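Local coordinates for protein CRISPR-associated endoribonuclease Cse3 (Thermus thermophilus, PDB 2Y8W) that acts as an endoribonuclease that processes CRISPR transcripts into crRNA for antiviral defence and retains the crRNA after cleavage, at residues Gly44-Leu49 with Thr67-Asp72; Leu49-Pro54 with Val62-Thr67; Arg140-Glu145 with Arg183-Asp188. All blocks are in the same frame, centred on the assembly; numbering follows the deposited sequence.

Interaction 1: residues Gly44-Leu49 with Thr67-Asp72; sequences GRERLL and TLTEPD. With nucleotides of chain B.
The carboxylate of Glu46 faces the backbone amides of Leu68 and Thr69 and takes all three hydrogen bonds that cross this contact. OE2 receives Leu68 N at 2.7 Å on its syn lone pair, with the N-H almost straight at 176°. OE1 receives Thr69 N at 3.0 Å, again on the syn side but tilted out of the carboxylate plane. The hydroxyl OG1 of Thr69 also donates to Glu46 OE1, at 2.7 Å, and comes in nearly along the C-O bond. A fourth donor is local. Arg47 N reaches OE2 of Glu46 from the anti side, so each carboxylate oxygen has two donors. Three of the four are backbone amides, which fixes the rotation of the group. The chain of Glu46 bends at chi2 (56°), and this turns the carboxylate toward the amides. The two segments flank the hairpin of strands 49-52 and 62-67. Residues 44-49 follow helix 38-42, which ends in a Schellman motif at Gly44. Two apolar contacts accompany these bonds: CD1 of Leu68 lies against CB of Arg47 at 4.0 Å, and Leu48 and Thr67 run side by side, with CD1 and CG2 3.7 Å apart. Thr67 OG1 is spent on Thr69 O within its own segment. The chain of Arg47 leads to the nucleic acid. Its NE and NH2 both donate side-on to Leu48 O, which steadies the guanidinium. NH1 then donates in the guanidinium plane to OP1 of G16 of chain B and to OP2 of DG17 of chain B, each at 2.8 Å. NH2 adds a bond to that OP2. The side chain of Arg47 is about 10 Å from that of Tyr27, which is inferred to stabilise the transition-state intermediate.

Interaction 2: residues Leu49-Pro54 with Val62-Thr67; sequences LWRLEP and VVLVQT
The indole of Trp50 meets Val63 obliquely, with CE3 4.1 Å from CG1. With CG between the backbone N and the carbonyl carbon (chi1 55°), the ring leads away from strand 62-67 and rests on Pro26, Met29 and Leu33 of helix 26-34. On the other face of the sheet, the guanidinium of Arg51 runs beside Leu64, whose CD2 approaches NH2 obliquely at 3.6 Å. The edge of this guanidinium carries Glu53. Arg51 NE donates to Glu53 OE1 in the guanidinium plane, a salt bridge of 2.8 Å with a nearly straight N-H (171°). Arg51 NH2 donates to OE2 of the same carboxylate from a tilted position. The side-on pair holds both groups, although NE meets OE1 from above the carboxylate plane. Arg102 is a second partner of OE1, and Ser212 binds NH1 of Arg51, so the pair is tied to strands 98-110 and 212-214 of the second sheet. CB of Leu64 packs 3.8 Å from Glu53 OE2. Leu49 and Gln66 lie side by side on the face of Arg51 and Leu64. The amide NE2 of Gln66 binds the carbonyl of Leu196. The backbones bond in pairs: Leu49 with Gln66 and Arg51 with Leu64 exchange N-H and C=O in both directions. Trp50 with Val65 and Leu52 with Val63 are the non-hydrogen-bonded pairs. Glu53 N continues the ladder to Val62 O at 2.8 Å, and a water joins Glu53 O to Val62 N. Strands 49-52 and 62-67 thus form an antiparallel beta hairpin (171° between their directions). They belong to a four-stranded sheet in the order 49-52, 62-67, 5-12, 81-89, the strand order of the ferredoxin-like fold found in RAMP proteins.

Interaction 3: residues Arg140-Glu145 with Arg183-Asp188; sequences RLLEGE and RLEVVD
Arg140 and Glu185 extend side by side from a hydrogen-bonded antiparallel pair and point the same way. Their flat ends do not lie in one plane: guanidinium and carboxylate are turned 81° apart. NH1 of Arg140 reaches OE2 of Glu185 at 2.9 Å, a salt bridge at the edge of the guanidinium, while the same contact comes in from above the carboxylate plane. Of the guanidinium nitrogens only NH1 bonds to the Glu185 carboxylate, so the grip is single and not side-on. The chain of Glu185 starts between its backbone N and carbonyl carbon (chi1 58°) and is extended beyond CG, which carries OE2 alongside the Arg140 chain, 3.3 Å from CD. Val187 comes across at about a right angle. Its CG2 sits 3.5 Å above the guanidinium plane of Arg140, over the centre of one face. Leu142 lies aslant to Glu185 and Arg183: CD2 packs on CG of Glu185 at 3.8 Å, and CD1 on CB of Arg183. Leu141 and Leu184 diverge, and both touch Phe101 of strand 98-110. The backbone bonds Arg140 N to Glu185 O, Glu185 N to Arg140 O and Leu142 N to Arg183 O tie the end of strand 171-186 to strand 139-144. Trp149 touches the side chains of Leu142 and Arg183. Arg140 is exposed, with CB and one guanidinium face resting on carbon. The orientation of its guanidinium seems to be set jointly by one charged bond and by the apolar contact with Val187.

In the fold
Along the chain, interaction 1 encloses interaction 2, and interaction 3 follows later. The first two share Leu49 and Thr67, with centres 13 Å apart. They touch where Leu48 CD2 meets Val65 CG1 at 3.8 Å. Interaction 2 is the body of the hairpin of strands 49-52 and 62-67, and interaction 1 is the loop pair that closes its open end near the nucleic acid. Interaction 3 belongs to the other, seven-stranded antiparallel sheet, its centre 28 Å from that of interaction 1 and 23 Å from that of interaction 2. It touches neither. The phosphate-binding Arg47 loop thus leads into the edge strand 49-52 of the four-stranded sheet, while interaction 3 joins strands of the second sheet, away from the annotated site.

Interaction 1: residues Gly44-Leu49 with Thr67-Asp72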
loop_
_atom_site.group_PDB
_atom_site.type_symbol
_atom_site.label_atom_id
_atom_site.label_comp_id
_atom_site.label_asym_id
_atom_site.label_seq_id
_atom_site.Cartn_x
_atom_site.Cartn_y
_atom_site.Cartn_z
ATOM N N GLY A 44 14.949 -12.347 -4.471
ATOM C CA GLY A 44 13.585 -12.687 -4.844
ATOM C C GLY A 44 12.738 -13.175 -3.681
ATOM O O GLY A 44 11.829 -13.984 -3.863
ATOM N N ARG A 45 13.025 -12.682 -2.481
ATOM C CA ARG A 45 12.327 -13.155 -1.289
ATOM C C ARG A 45 11.451 -12.073 -0.686
ATOM O O ARG A 45 10.955 -12.228 0.425
ATOM C CB ARG A 45 13.327 -13.586 -0.217
ATOM C CG ARG A 45 14.193 -14.767 -0.583
ATOM C CD ARG A 45 15.087 -15.143 0.594
ATOM N NE ARG A 45 16.002 -14.063 0.957
ATOM C CZ ARG A 45 16.147 -13.587 2.190
ATOM N NH1 ARG A 45 15.436 -14.096 3.187
ATOM N NH2 ARG A 45 17.006 -12.604 2.428
ATOM N N GLU A 46 11.266 -10.978 -1.407
ATOM C CA GLU A 46 10.680 -9.791 -0.793
ATOM C C GLU A 46 9.580 -9.182 -1.648
ATOM O O GLU A 46 9.608 -9.253 -2.887
ATOM C CB GLU A 46 11.772 -8.750 -0.497
ATOM C CG GLU A 46 11.304 -7.496 0.251
ATOM C CD GLU A 46 10.618 -7.818 1.562
ATOM O OE1 GLU A 46 11.313 -8.002 2.591
ATOM O OE2 GLU A 46 9.373 -7.879 1.558
ATOM N N ARG A 47 8.594 -8.614 -0.962
ATOM C CA ARG A 47 7.578 -7.779 -1.579
ATOM C C ARG A 47 7.323 -6.634 -0.606
ATOM O O ARG A 47 6.531 -6.775 0.335
ATOM C CB ARG A 47 6.293 -8.567 -1.808
ATOM C CG ARG A 47 5.037 -7.710 -2.035
ATOM C CD ARG A 47 5.002 -7.040 -3.408
ATOM N NE ARG A 47 5.733 -5.767 -3.449
ATOM C CZ ARG A 47 5.959 -5.090 -4.573
ATOM N NH1 ARG A 47 5.531 -5.588 -5.731
ATOM N NH2 ARG A 47 6.623 -3.935 -4.544
ATOM N N LEU A 48 8.034 -5.524 -0.793
ATOM C CA LEU A 48 7.852 -4.378 0.094
ATOM C C LEU A 48 6.565 -3.685 -0.290
ATOM O O LEU A 48 6.267 -3.517 -1.475
ATOM C CB LEU A 48 9.026 -3.399 0.004
ATOM C CG LEU A 48 9.065 -2.329 1.112
ATOM C CD1 LEU A 48 10.498 -1.948 1.457
ATOM C CD2 LEU A 48 8.284 -1.104 0.699
ATOM N N LEU A 49 5.786 -3.303 0.716
ATOM C CA LEU A 49 4.584 -2.528 0.483
ATOM C C LEU A 49 4.604 -1.405 1.487
ATOM O O LEU A 49 5.144 -1.566 2.570
ATOM C CB LEU A 49 3.348 -3.393 0.735
ATOM C CG LEU A 49 3.174 -4.625 -0.148
ATOM C CD1 LEU A 49 2.001 -5.455 0.369
ATOM C CD2 LEU A 49 2.953 -4.184 -1.589
ATOM N N THR A 67 7.118 -5.522 5.185
ATOM C CA THR A 67 8.089 -6.326 4.457
ATOM C C THR A 67 7.952 -7.801 4.841
ATOM O O THR A 67 7.488 -8.132 5.934
ATOM C CB THR A 67 9.534 -5.828 4.714
ATOM O OG1 THR A 67 9.789 -5.802 6.125
ATOM C CG2 THR A 67 9.715 -4.422 4.156
ATOM N N LEU A 68 8.339 -8.687 3.928
ATOM C CA LEU A 68 8.269 -10.119 4.184
ATOM C C LEU A 68 9.479 -10.539 4.988
ATOM O O LEU A 68 9.436 -11.520 5.730
ATOM C CB LEU A 68 8.214 -10.894 2.875
ATOM C CG LEU A 68 7.011 -10.537 1.994
ATOM C CD1 LEU A 68 6.906 -11.492 0.814
ATOM C CD2 LEU A 68 5.726 -10.539 2.815
ATOM N N THR A 69 10.560 -9.786 4.837
ATOM C CA THR A 69 11.784 -10.092 5.566
ATOM C C THR A 69 12.102 -8.957 6.526
ATOM O O THR A 69 11.534 -7.867 6.427
ATOM C CB THR A 69 12.968 -10.341 4.620
ATOM O OG1 THR A 69 13.369 -9.112 3.996
ATOM C CG2 THR A 69 12.583 -11.362 3.555
ATOM N N GLU A 70 13.016 -9.215 7.450
ATOM C CA GLU A 70 13.367 -8.232 8.457
ATOM C C GLU A 70 14.150 -7.076 7.854
ATOM O O GLU A 70 15.222 -7.279 7.301
ATOM C CB GLU A 70 14.195 -8.882 9.570
ATOM C CG GLU A 70 14.500 -7.916 10.698
ATOM C CD GLU A 70 15.159 -8.585 11.878
ATOM O OE1 GLU A 70 15.570 -9.762 11.756
ATOM O OE2 GLU A 70 15.258 -7.924 12.928
ATOM N N PRO A 71 13.620 -5.857 7.986
ATOM C CA PRO A 71 14.207 -4.653 7.387
ATOM C C PRO A 71 15.318 -4.058 8.224
ATOM O O PRO A 71 15.302 -4.159 9.451
ATOM C CB PRO A 71 13.028 -3.680 7.360
ATOM C CG PRO A 71 12.229 -4.064 8.563
ATOM C CD PRO A 71 12.307 -5.577 8.597
ATOM N N ASP A 72 16.266 -3.427 7.546
ATOM C CA ASP A 72 17.391 -2.779 8.198
ATOM C C ASP A 72 17.326 -1.281 7.916
ATOM O O ASP A 72 17.731 -0.827 6.849
ATOM C CB ASP A 72 18.693 -3.391 7.674
ATOM C CG ASP A 72 19.915 -2.612 8.093
ATOM O OD1 ASP A 72 19.807 -1.781 9.016
ATOM O OD2 ASP A 72 20.987 -2.837 7.492
ATOM P P DG B 17 8.051 -4.166 -8.115
ATOM O OP1 DG B 17 9.145 -4.365 -7.139
ATOM O OP2 DG B 17 6.684 -3.889 -7.613
ATOM O "O5'" DG B 17 8.386 -2.988 -9.124
ATOM C "C5'" DG B 17 9.603 -2.918 -9.823
ATOM C "C4'" DG B 17 9.573 -1.802 -10.841
ATOM O "O4'" DG B 17 8.395 -1.940 -11.702
ATOM C "C3'" DG B 17 9.456 -0.360 -10.368
ATOM O "O3'" DG B 17 10.611 0.291 -9.888
ATOM C "C2'" DG B 17 8.983 0.347 -11.614
ATOM C "C1'" DG B 17 8.080 -0.676 -12.253
ATOM N N9 DG B 17 6.662 -0.275 -12.229
ATOM C C8 DG B 17 5.620 -0.601 -11.396
ATOM N N7 DG B 17 4.514 0.020 -11.755
ATOM C C5 DG B 17 4.874 0.794 -12.863
ATOM C C6 DG B 17 4.138 1.685 -13.690
ATOM O O6 DG B 17 2.947 1.982 -13.606
ATOM N N1 DG B 17 4.915 2.254 -14.706
ATOM C C2 DG B 17 6.243 2.007 -14.913
ATOM N N2 DG B 17 6.832 2.648 -15.945
ATOM N N3 DG B 17 6.944 1.182 -14.146
ATOM C C4 DG B 17 6.203 0.620 -13.156
ATOM P P G B 16 3.318 -7.343 -8.074
ATOM O OP1 G B 16 3.885 -7.656 -6.735
ATOM O OP2 G B 16 2.187 -6.388 -8.170
ATOM O "O5'" G B 16 4.467 -6.884 -9.058
ATOM C "C5'" G B 16 5.653 -7.636 -9.189
ATOM C "C4'" G B 16 6.545 -7.053 -10.243
ATOM O "O4'" G B 16 5.840 -6.996 -11.509
ATOM C "C3'" G B 16 6.986 -5.611 -10.038
ATOM O "O3'" G B 16 7.995 -5.473 -9.054
ATOM C "C2'" G B 16 7.445 -5.249 -11.440
ATOM O "O2'" G B 16 8.684 -5.882 -11.730
ATOM C "C1'" G B 16 6.357 -5.927 -12.278
ATOM N N9 G B 16 5.261 -4.997 -12.592
ATOM C C8 G B 16 3.993 -4.923 -12.046
ATOM N N7 G B 16 3.291 -3.943 -12.557
ATOM C C5 G B 16 4.147 -3.351 -13.493
ATOM C C6 G B 16 3.966 -2.245 -14.359
ATOM O O6 G B 16 2.969 -1.532 -14.500
ATOM N N1 G B 16 5.106 -1.996 -15.116
ATOM C C2 G B 16 6.284 -2.713 -15.052
ATOM N N2 G B 16 7.291 -2.328 -15.851
ATOM N N3 G B 16 6.467 -3.744 -14.252
ATOM C C4 G B 16 5.365 -3.994 -13.508
#

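Interaction 2: residues Leu49-Pro54 with Val62-Thr67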
loop_
_atom_site.group_PDB
_atom_site.type_symbol
_atom_site.label_atom_id
_atom_site.label_comp_id
_atom_site.label_asym_id
_atom_site.label_seq_id
_atom_site.Cartn_x
_atom_site.Cartn_y
_atom_site.Cartn_z
ATOM N N LEU A 49 5.786 -3.303 0.716
ATOM C CA LEU A 49 4.584 -2.528 0.483
ATOM C C LEU A 49 4.604 -1.405 1.487
ATOM O O LEU A 49 5.144 -1.566 2.570
ATOM C CB LEU A 49 3.348 -3.393 0.735
ATOM C CG LEU A 49 3.174 -4.625 -0.148
ATOM C CD1 LEU A 49 2.001 -5.455 0.369
ATOM C CD2 LEU A 49 2.953 -4.184 -1.589
ATOM N N TRP A 50 4.008 -0.271 1.150
ATOM C CA TRP A 50 3.956 0.823 2.106
ATOM C C TRP A 50 2.721 1.675 1.869
ATOM O O TRP A 50 2.110 1.628 0.795
ATOM C CB TRP A 50 5.229 1.685 2.044
ATOM C CG TRP A 50 5.548 2.215 0.684
ATOM C CD1 TRP A 50 6.187 1.555 -0.338
ATOM C CD2 TRP A 50 5.272 3.520 0.204
ATOM N NE1 TRP A 50 6.313 2.379 -1.426
ATOM C CE2 TRP A 50 5.753 3.593 -1.120
ATOM C CE3 TRP A 50 4.647 4.640 0.760
ATOM C CZ2 TRP A 50 5.639 4.739 -1.892
ATOM C CZ3 TRP A 50 4.529 5.778 -0.006
ATOM C CH2 TRP A 50 5.021 5.822 -1.321
ATOM N N ARG A 51 2.354 2.447 2.879
ATOM C CA ARG A 51 1.304 3.444 2.702
ATOM C C ARG A 51 1.683 4.709 3.453
ATOM O O ARG A 51 2.094 4.654 4.620
ATOM C CB ARG A 51 -0.046 2.926 3.205
ATOM C CG ARG A 51 -1.182 3.970 3.115
ATOM C CD ARG A 51 -2.522 3.424 3.622
ATOM N NE ARG A 51 -2.444 3.020 5.023
ATOM C CZ ARG A 51 -2.436 1.757 5.439
ATOM N NH1 ARG A 51 -2.528 0.769 4.557
ATOM N NH2 ARG A 51 -2.334 1.484 6.738
ATOM N N LEU A 52 1.566 5.842 2.779
ATOM C CA LEU A 52 1.633 7.117 3.474
ATOM C C LEU A 52 0.276 7.319 4.141
ATOM O O LEU A 52 -0.744 7.431 3.463
ATOM C CB LEU A 52 1.923 8.241 2.488
ATOM C CG LEU A 52 1.770 9.646 3.075
ATOM C CD1 LEU A 52 2.767 9.884 4.213
ATOM C CD2 LEU A 52 1.911 10.690 1.981
ATOM N N GLU A 53 0.249 7.318 5.467
ATOM C CA GLU A 53 -1.040 7.354 6.167
ATOM C C GLU A 53 -1.732 8.694 5.989
ATOM O O GLU A 53 -1.074 9.732 5.889
ATOM C CB GLU A 53 -0.858 7.067 7.658
ATOM C CG GLU A 53 -0.271 5.708 7.963
ATOM C CD GLU A 53 -1.290 4.588 7.793
ATOM O OE1 GLU A 53 -2.329 4.806 7.129
ATOM O OE2 GLU A 53 -1.056 3.496 8.343
ATOM N N PRO A 54 -3.073 8.679 5.946
ATOM C CA PRO A 54 -3.780 9.958 5.952
ATOM C C PRO A 54 -3.520 10.674 7.269
ATOM O O PRO A 54 -3.536 10.041 8.319
ATOM C CB PRO A 54 -5.250 9.549 5.847
ATOM C CG PRO A 54 -5.305 8.142 6.385
ATOM C CD PRO A 54 -3.983 7.520 6.020
ATOM N N VAL A 62 3.255 10.021 8.501
ATOM C CA VAL A 62 3.550 8.683 8.976
ATOM C C VAL A 62 3.526 7.735 7.786
ATOM O O VAL A 62 2.570 7.724 7.009
ATOM C CB VAL A 62 2.504 8.205 10.008
ATOM C CG1 VAL A 62 2.733 6.741 10.364
ATOM C CG2 VAL A 62 2.547 9.081 11.264
ATOM N N VAL A 63 4.581 6.940 7.643
ATOM C CA VAL A 63 4.627 5.941 6.586
ATOM C C VAL A 63 4.692 4.551 7.201
ATOM O O VAL A 63 5.596 4.252 7.990
ATOM C CB VAL A 63 5.861 6.117 5.690
ATOM C CG1 VAL A 63 5.915 5.015 4.647
ATOM C CG2 VAL A 63 5.868 7.499 5.010
ATOM N N LEU A 64 3.737 3.701 6.841
ATOM C CA LEU A 64 3.718 2.328 7.322
ATOM C C LEU A 64 4.372 1.450 6.269
ATOM O O LEU A 64 4.003 1.497 5.101
ATOM C CB LEU A 64 2.277 1.862 7.559
ATOM C CG LEU A 64 2.126 0.466 8.160
ATOM C CD1 LEU A 64 2.707 0.411 9.581
ATOM C CD2 LEU A 64 0.659 -0.001 8.149
ATOM N N VAL A 65 5.341 0.648 6.677
ATOM C CA VAL A 65 6.051 -0.185 5.718
ATOM C C VAL A 65 5.910 -1.636 6.125
ATOM O O VAL A 65 6.225 -1.997 7.249
ATOM C CB VAL A 65 7.548 0.161 5.632
ATOM C CG1 VAL A 65 8.193 -0.601 4.469
ATOM C CG2 VAL A 65 7.754 1.663 5.461
ATOM N N GLN A 66 5.423 -2.459 5.206
ATOM C CA GLN A 66 5.354 -3.889 5.428
ATOM C C GLN A 66 6.388 -4.597 4.575
ATOM O O GLN A 66 6.502 -4.323 3.381
ATOM C CB GLN A 66 3.982 -4.428 5.050
ATOM C CG GLN A 66 3.829 -5.901 5.355
ATOM C CD GLN A 66 2.424 -6.400 5.089
ATOM O OE1 GLN A 66 1.539 -6.274 5.934
ATOM N NE2 GLN A 66 2.211 -6.964 3.908
ATOM N N THR A 67 7.118 -5.522 5.185
ATOM C CA THR A 67 8.089 -6.326 4.457
ATOM C C THR A 67 7.952 -7.801 4.841
ATOM O O THR A 67 7.488 -8.132 5.934
ATOM C CB THR A 67 9.534 -5.828 4.714
ATOM O OG1 THR A 67 9.789 -5.802 6.125
ATOM C CG2 THR A 67 9.715 -4.422 4.156
HETATM O O HOH W 1 0.771 10.864 7.326
#

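Interaction 3: residues Arg140-Glu145 with Arg183-Asp188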
loop_
_atom_site.group_PDB
_atom_site.type_symbol
_atom_site.label_atom_id
_atom_site.label_comp_id
_atom_site.label_asym_id
_atom_site.label_seq_id
_atom_site.Cartn_x
_atom_site.Cartn_y
_atom_site.Cartn_z
ATOM N N ARG A 140 -13.985 -10.356 2.239
ATOM C CA ARG A 140 -15.207 -9.906 1.599
ATOM C C ARG A 140 -15.630 -8.587 2.215
ATOM O O ARG A 140 -15.720 -8.469 3.430
ATOM C CB ARG A 140 -16.316 -10.955 1.790
ATOM C CG ARG A 140 -17.512 -10.754 0.916
ATOM C CD ARG A 140 -18.574 -11.793 1.253
ATOM N NE ARG A 140 -18.167 -13.140 0.857
ATOM C CZ ARG A 140 -18.197 -14.206 1.655
ATOM N NH1 ARG A 140 -18.574 -14.093 2.921
ATOM N NH2 ARG A 140 -17.832 -15.388 1.186
ATOM N N LEU A 141 -15.877 -7.593 1.377
ATOM C CA LEU A 141 -16.336 -6.305 1.867
ATOM C C LEU A 141 -17.725 -6.455 2.492
ATOM O O LEU A 141 -18.630 -7.033 1.879
ATOM C CB LEU A 141 -16.368 -5.293 0.726
ATOM C CG LEU A 141 -16.693 -3.864 1.147
ATOM C CD1 LEU A 141 -15.549 -3.307 1.999
ATOM C CD2 LEU A 141 -16.914 -3.004 -0.099
ATOM N N LEU A 142 -17.893 -5.929 3.703
ATOM C CA LEU A 142 -19.178 -6.025 4.391
ATOM C C LEU A 142 -20.222 -5.174 3.683
ATOM O O LEU A 142 -19.929 -4.091 3.177
ATOM C CB LEU A 142 -19.056 -5.606 5.859
ATOM C CG LEU A 142 -18.275 -6.583 6.744
ATOM C CD1 LEU A 142 -18.417 -6.210 8.220
ATOM C CD2 LEU A 142 -18.746 -8.004 6.501
ATOM N N GLU A 143 -21.444 -5.680 3.616
ATOM C CA GLU A 143 -22.513 -4.877 3.073
ATOM C C GLU A 143 -23.573 -4.739 4.136
ATOM O O GLU A 143 -24.220 -5.714 4.512
ATOM C CB GLU A 143 -23.104 -5.490 1.807
ATOM C CG GLU A 143 -24.010 -4.517 1.060
ATOM C CD GLU A 143 -24.782 -5.167 -0.071
ATOM O OE1 GLU A 143 -24.744 -6.410 -0.195
ATOM O OE2 GLU A 143 -25.434 -4.426 -0.839
ATOM N N GLY A 144 -23.720 -3.521 4.638
ATOM C CA GLY A 144 -24.768 -3.216 5.582
ATOM C C GLY A 144 -25.849 -2.388 4.925
ATOM O O GLY A 144 -25.693 -1.895 3.805
ATOM N N GLU A 145 -26.961 -2.262 5.629
ATOM C CA GLU A 145 -28.037 -1.361 5.246
ATOM C C GLU A 145 -27.428 -0.000 4.978
ATOM O O GLU A 145 -26.728 0.489 5.834
ATOM C CB GLU A 145 -28.978 -1.254 6.425
ATOM C CG GLU A 145 -29.725 -2.532 6.755
ATOM C CD GLU A 145 -30.607 -2.408 7.989
ATOM O OE1 GLU A 145 -30.498 -1.398 8.696
ATOM O OE2 GLU A 145 -31.401 -3.326 8.258
ATOM N N ARG A 183 -15.047 -1.821 6.453
ATOM C CA ARG A 183 -15.078 -3.049 7.216
ATOM C C ARG A 183 -15.223 -4.228 6.273
ATOM O O ARG A 183 -15.971 -4.178 5.300
ATOM C CB ARG A 183 -16.212 -3.017 8.244
ATOM C CG ARG A 183 -16.030 -1.901 9.260
ATOM C CD ARG A 183 -16.974 -2.002 10.445
ATOM N NE ARG A 183 -16.546 -1.075 11.486
ATOM C CZ ARG A 183 -15.730 -1.402 12.482
ATOM N NH1 ARG A 183 -15.277 -2.644 12.587
ATOM N NH2 ARG A 183 -15.370 -0.492 13.377
ATOM N N LEU A 184 -14.481 -5.284 6.561
ATOM C CA LEU A 184 -14.553 -6.501 5.771
ATOM C C LEU A 184 -14.623 -7.715 6.680
ATOM O O LEU A 184 -14.558 -7.591 7.905
ATOM C CB LEU A 184 -13.345 -6.604 4.832
ATOM C CG LEU A 184 -11.949 -6.432 5.453
ATOM C CD1 LEU A 184 -11.582 -7.600 6.369
ATOM C CD2 LEU A 184 -10.895 -6.279 4.349
ATOM N N GLU A 185 -14.774 -8.894 6.076
ATOM C CA GLU A 185 -14.731 -10.133 6.828
ATOM C C GLU A 185 -13.720 -11.069 6.182
ATOM O O GLU A 185 -13.430 -10.974 4.982
ATOM C CB GLU A 185 -16.118 -10.791 6.891
ATOM C CG GLU A 185 -16.717 -11.093 5.525
ATOM C CD GLU A 185 -18.061 -11.808 5.605
ATOM O OE1 GLU A 185 -18.380 -12.393 6.669
ATOM O OE2 GLU A 185 -18.795 -11.784 4.593
ATOM N N VAL A 186 -13.151 -11.943 6.997
ATOM C CA VAL A 186 -12.242 -12.958 6.509
ATOM C C VAL A 186 -13.078 -14.125 6.005
ATOM O O VAL A 186 -14.005 -14.561 6.688
ATOM C CB VAL A 186 -11.336 -13.454 7.643
ATOM C CG1 VAL A 186 -10.504 -14.626 7.164
ATOM C CG2 VAL A 186 -10.460 -12.308 8.140
ATOM N N VAL A 187 -12.758 -14.628 4.814
ATOM C CA VAL A 187 -13.466 -15.793 4.290
ATOM C C VAL A 187 -12.551 -17.014 4.332
ATOM O O VAL A 187 -12.880 -18.028 4.944
ATOM C CB VAL A 187 -13.963 -15.553 2.861
ATOM C CG1 VAL A 187 -14.719 -16.786 2.333
ATOM C CG2 VAL A 187 -14.841 -14.323 2.817
ATOM N N ASP A 188 -11.388 -16.886 3.703
ATOM C CA ASP A 188 -10.409 -17.972 3.585
ATOM C C ASP A 188 -9.089 -17.485 4.163
ATOM O O ASP A 188 -8.396 -16.687 3.522
ATOM C CB ASP A 188 -10.237 -18.318 2.097
ATOM C CG ASP A 188 -9.392 -19.558 1.866
ATOM O OD1 ASP A 188 -8.223 -19.599 2.298
ATOM O OD2 ASP A 188 -9.906 -20.498 1.226
#